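Side-chain contacts in deoxyhypusine synthase, putative (Entamoeba histolytica, PDB 7L9R), which probably acts as a deoxyhypusine synthase, an NAD-dependent transferase of the kind that converts a lysine of translation factor eIF5A to deoxyhypusine: residues I125-D128 / I129-F133; G225-G228 / T229-E233. One frame throughout, in Å; residues are numbered along the deposited sequence.

In the fold
Interactions 1 and 2 are local contacts along single helices, 124-130 with the residues just after it, and the start of 226-237, with centres about 15 Å apart on the same side of the chain's centre. Interaction 1 is the more buried, its side chains meeting helices 160-179, 189-200 and 102-111. Interaction 2 lies farther out, about 23 Å from the chain's centre, and partly faces a second subunit. Helix 160-179 touches both. In 125-133 the outside bonds include those of buried E126 and D128; in 225-233 partly exposed E233 reaches lysines of helix 160-179, beside an apolar pair and the T232 hydroxyl. E126 joins the two, its OE2 2.7 Å from F227 N in a probable hydrogen bond.

Interaction 1 (I125-D128 / I129-F133); sequences IETD and IMKCF
I125 meets I129 one helical turn on, methyl to methyl, with CG2 of I125 4.2 Å from CD1 of I129. The I129 side chain has CG1 beside its own backbone N (chi1 -65°) and continues extended, which lays CG1 3.4 Å from the carbonyl O of I125. That same oxygen accepts the I129 N-H at 3.1 Å, in a nearly straight bond (164° at the hydrogen). M130 N bonds E126 O at 2.8 Å, and K131 N bonds T127 O at 3.0 Å. K131 runs alongside this last carbonyl, its CG 3.4 Å from T127 O, before its side chain carries NZ away to M98 O. M130 instead bends at its last torsion (chi3 -45°), which brings CE back to 4.1 Å from E126 O. D128 points its carboxylate away from the following turn, into the protein, where R103 forms a salt bridge with OD1 and the backbone N atoms of V206 and I207 supply further bonds; this buried charge is thus gripped from two parts of the chain. T127 OG1 bonds back to G123 O. The three successive i to i+4 backbone bonds and the i to i+4 isoleucine pair are those of an alpha-helix, here helix 124-130 and its C-terminal end.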
loop_
_atom_site.group_PDB
_atom_site.type_symbol
_atom_site.label_atom_id
_atom_site.label_comp_id
_atom_site.label_asym_id
_atom_site.label_seq_id
_atom_site.Cartn_x
_atom_site.Cartn_y
_atom_site.Cartn_z
ATOM N N ILE B 125 -26.112 -1.440 6.110
ATOM C CA ILE B 125 -27.494 -1.788 6.415
ATOM C C ILE B 125 -28.330 -1.832 5.140
ATOM O O ILE B 125 -29.161 -2.731 4.952
ATOM C CB ILE B 125 -28.072 -0.804 7.454
ATOM C CG1 ILE B 125 -27.220 -0.822 8.728
ATOM C CG2 ILE B 125 -29.514 -1.142 7.782
ATOM C CD1 ILE B 125 -26.987 -2.220 9.295
ATOM N N GLU B 126 -28.124 -0.868 4.241
ATOM C CA GLU B 126 -28.936 -0.816 3.029
ATOM C C GLU B 126 -28.618 -1.981 2.098
ATOM O O GLU B 126 -29.500 -2.453 1.371
ATOM C CB GLU B 126 -28.730 0.522 2.318
ATOM C CG GLU B 126 -29.072 1.733 3.178
ATOM C CD GLU B 126 -27.858 2.314 3.900
ATOM O OE1 GLU B 126 -27.053 1.530 4.454
ATOM O OE2 GLU B 126 -27.720 3.556 3.918
ATOM N N THR B 127 -27.369 -2.454 2.113
ATOM C CA THR B 127 -27.003 -3.635 1.336
ATOM C C THR B 127 -27.714 -4.876 1.859
ATOM O O THR B 127 -28.216 -5.687 1.071
ATOM C CB THR B 127 -25.488 -3.820 1.375
ATOM O OG1 THR B 127 -24.867 -2.647 0.847
ATOM C CG2 THR B 127 -25.041 -5.040 0.571
ATOM N N ASP B 128 -27.780 -5.028 3.186
ATOM C CA ASP B 128 -28.466 -6.169 3.784
ATOM C C ASP B 128 -29.941 -6.179 3.397
ATOM O O ASP B 128 -30.492 -7.231 3.037
ATOM C CB ASP B 128 -28.284 -6.119 5.303
ATOM C CG ASP B 128 -28.846 -7.342 6.022
ATOM O OD1 ASP B 128 -28.585 -8.486 5.581
ATOM O OD2 ASP B 128 -29.526 -7.151 7.059
ATOM N N ILE B 129 -30.577 -5.001 3.418
ATOM C CA ILE B 129 -31.963 -4.855 2.978
ATOM C C ILE B 129 -32.084 -5.140 1.485
ATOM O O ILE B 129 -32.989 -5.860 1.044
ATOM C CB ILE B 129 -32.478 -3.442 3.311
ATOM C CG1 ILE B 129 -32.543 -3.221 4.822
ATOM C CG2 ILE B 129 -33.832 -3.182 2.652
ATOM C CD1 ILE B 129 -32.800 -1.773 5.212
ATOM N N MET B 130 -31.183 -4.558 0.688
ATOM C CA MET B 130 -31.252 -4.688 -0.764
ATOM C C MET B 130 -31.187 -6.148 -1.199
ATOM O O MET B 130 -31.901 -6.562 -2.120
ATOM C CB MET B 130 -30.117 -3.880 -1.398
ATOM C CG MET B 130 -30.114 -3.858 -2.909
ATOM S SD MET B 130 -28.801 -2.819 -3.597
ATOM C CE MET B 130 -28.932 -1.361 -2.567
ATOM N N LYS B 131 -30.354 -6.951 -0.533
ATOM C CA LYS B 131 -30.220 -8.356 -0.896
ATOM C C LYS B 131 -31.469 -9.175 -0.598
ATOM O O LYS B 131 -31.576 -10.297 -1.099
ATOM C CB LYS B 131 -29.018 -8.980 -0.183
ATOM C CG LYS B 131 -27.685 -8.535 -0.751
ATOM C CD LYS B 131 -26.525 -9.211 -0.056
ATOM C CE LYS B 131 -25.249 -9.070 -0.880
ATOM N NZ LYS B 131 -24.081 -9.775 -0.272
ATOM N N CYS B 132 -32.418 -8.650 0.182
ATOM C CA CYS B 132 -33.678 -9.356 0.383
ATOM C C CYS B 132 -34.626 -9.208 -0.799
ATOM O O CYS B 132 -35.563 -10.003 -0.925
ATOM C CB CYS B 132 -34.377 -8.861 1.651
ATOM S SG CYS B 132 -33.504 -9.191 3.194
ATOM N N PHE B 133 -34.408 -8.217 -1.661
ATOM C CA PHE B 133 -35.304 -7.947 -2.779
ATOM C C PHE B 133 -34.812 -8.520 -4.099
ATOM O O PHE B 133 -35.633 -8.915 -4.933
ATOM C CB PHE B 133 -35.506 -6.434 -2.937
ATOM C CG PHE B 133 -36.014 -5.758 -1.690
ATOM C CD1 PHE B 133 -36.939 -6.389 -0.869
ATOM C CD2 PHE B 133 -35.560 -4.503 -1.333
ATOM C CE1 PHE B 133 -37.404 -5.773 0.285
ATOM C CE2 PHE B 133 -36.025 -3.879 -0.184
ATOM C CZ PHE B 133 -36.944 -4.513 0.627
#

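Interaction 2 (G225-G228 / T229-E233)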
loop_
_atom_site.group_PDB
_atom_site.type_symbol
_atom_site.label_atom_id
_atom_site.label_comp_id
_atom_site.label_asym_id
_atom_site.label_seq_id
_atom_site.Cartn_x
_atom_site.Cartn_y
_atom_site.Cartn_z
ATOM N N GLY B 225 -24.817 7.189 3.907
ATOM C CA GLY B 225 -25.068 6.235 2.860
ATOM C C GLY B 225 -26.407 6.444 2.184
ATOM O O GLY B 225 -27.012 7.525 2.250
ATOM N N LEU B 226 -26.896 5.379 1.538
ATOM C CA LEU B 226 -28.147 5.462 0.789
ATOM C C LEU B 226 -29.296 5.936 1.674
ATOM O O LEU B 226 -30.172 6.682 1.214
ATOM C CB LEU B 226 -28.475 4.104 0.170
ATOM C CG LEU B 226 -29.661 4.065 -0.787
ATOM C CD1 LEU B 226 -29.401 4.980 -1.975
ATOM C CD2 LEU B 226 -29.937 2.634 -1.240
ATOM N N PHE B 227 -29.293 5.537 2.953
ATOM C CA PHE B 227 -30.274 6.058 3.905
ATOM C C PHE B 227 -30.277 7.585 3.922
ATOM O O PHE B 227 -31.344 8.210 3.924
ATOM C CB PHE B 227 -30.007 5.500 5.308
ATOM C CG PHE B 227 -31.088 5.823 6.315
ATOM C CD1 PHE B 227 -32.212 5.025 6.430
ATOM C CD2 PHE B 227 -30.966 6.913 7.157
ATOM C CE1 PHE B 227 -33.202 5.320 7.355
ATOM C CE2 PHE B 227 -31.948 7.212 8.079
ATOM C CZ PHE B 227 -33.072 6.417 8.176
ATOM N N GLY B 228 -29.095 8.206 3.913
ATOM C CA GLY B 228 -29.042 9.661 3.904
ATOM C C GLY B 228 -29.501 10.249 2.583
ATOM O O GLY B 228 -30.190 11.271 2.556
ATOM N N THR B 229 -29.154 9.594 1.471
ATOM C CA THR B 229 -29.677 10.006 0.170
ATOM C C THR B 229 -31.201 10.036 0.168
ATOM O O THR B 229 -31.810 10.977 -0.356
ATOM C CB THR B 229 -29.173 9.062 -0.923
ATOM O OG1 THR B 229 -27.742 9.013 -0.897
ATOM C CG2 THR B 229 -29.648 9.525 -2.301
ATOM N N CYS B 230 -31.835 9.021 0.765
ATOM C CA CYS B 230 -33.293 8.990 0.824
ATOM C C CYS B 230 -33.844 10.120 1.677
ATOM O O CYS B 230 -34.917 10.659 1.380
ATOM C CB CYS B 230 -33.769 7.641 1.359
ATOM S SG CYS B 230 -33.394 6.276 0.258
ATOM N N ILE B 231 -33.137 10.488 2.748
ATOM C CA ILE B 231 -33.543 11.652 3.528
ATOM C C ILE B 231 -33.495 12.903 2.663
ATOM O O ILE B 231 -34.422 13.719 2.673
ATOM C CB ILE B 231 -32.658 11.796 4.778
ATOM C CG1 ILE B 231 -32.982 10.708 5.797
ATOM C CG2 ILE B 231 -32.803 13.196 5.383
ATOM C CD1 ILE B 231 -32.038 10.693 6.973
ATOM N N THR B 232 -32.420 13.055 1.884
ATOM C CA THR B 232 -32.244 14.244 1.056
ATOM C C THR B 232 -33.345 14.348 0.007
ATOM O O THR B 232 -33.933 15.418 -0.190
ATOM C CB THR B 232 -30.872 14.200 0.383
ATOM O OG1 THR B 232 -29.841 14.277 1.376
ATOM C CG2 THR B 232 -30.721 15.353 -0.597
ATOM N N GLU B 233 -33.649 13.233 -0.665
ATOM C CA GLU B 233 -34.679 13.247 -1.699
ATOM C C GLU B 233 -36.063 13.477 -1.109
ATOM O O GLU B 233 -36.855 14.253 -1.659
ATOM C CB GLU B 233 -34.629 11.943 -2.493
ATOM C CG GLU B 233 -33.336 11.773 -3.268
ATOM C CD GLU B 233 -33.233 10.433 -3.960
ATOM O OE1 GLU B 233 -34.137 9.588 -3.776
ATOM O OE2 GLU B 233 -32.247 10.229 -4.697
#
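F227 and I231, four residues apart, make the tight apolar part of this contact: CD1 of I231 comes to 3.7 Å from CE2 of F227, and the two side chains cross obliquely. I231 places CG1 beside its own N (chi1 -72°) and extends from there, bringing CG1 to 3.5 Å from F227 O and its end to the ring. Both residues are buried. I174 of helix 160-179, with L222 and L242, packs on the phenyl group, while V240 of the same chain and V247 of a second subunit both touch I231.

Backbone bonds identify the element as the N-terminal turns of alpha-helix 226-237, with G225 at the N-cap position. T229 N reaches G225 O at 3.1 Å in the carbonyl plane, and C230 N meets L226 O at 2.9 Å. The backbone N-H groups at the helix start, which have no i-4 carbonyl within the helix to bond, have an acidic neighbour here: the E126 carboxylate, the probable acceptor for F227 N, lies where it could interact favourably with the helix dipole.

The looser part is the partly exposed side, where L226 approaches T229 and C230 less closely, its CG 4.5 Å from C230 SG, and K167 lies against both L226 and C230. Separate from this loose packing is a well-held polar point: buried G228 has its O gripped twice by partly exposed T232, whose hydroxyl sits beside its own backbone N (chi1 -65°) and can therefore reach back one turn. T232 N bonds G228 O at 2.9 Å, and T232 OG1 donates to it at 3.2 Å from 38° above the carbonyl plane. T232 also packs on N254 of the second subunit, whereas E233 directs its carboxylate to K167 and K171 in two salt bridges.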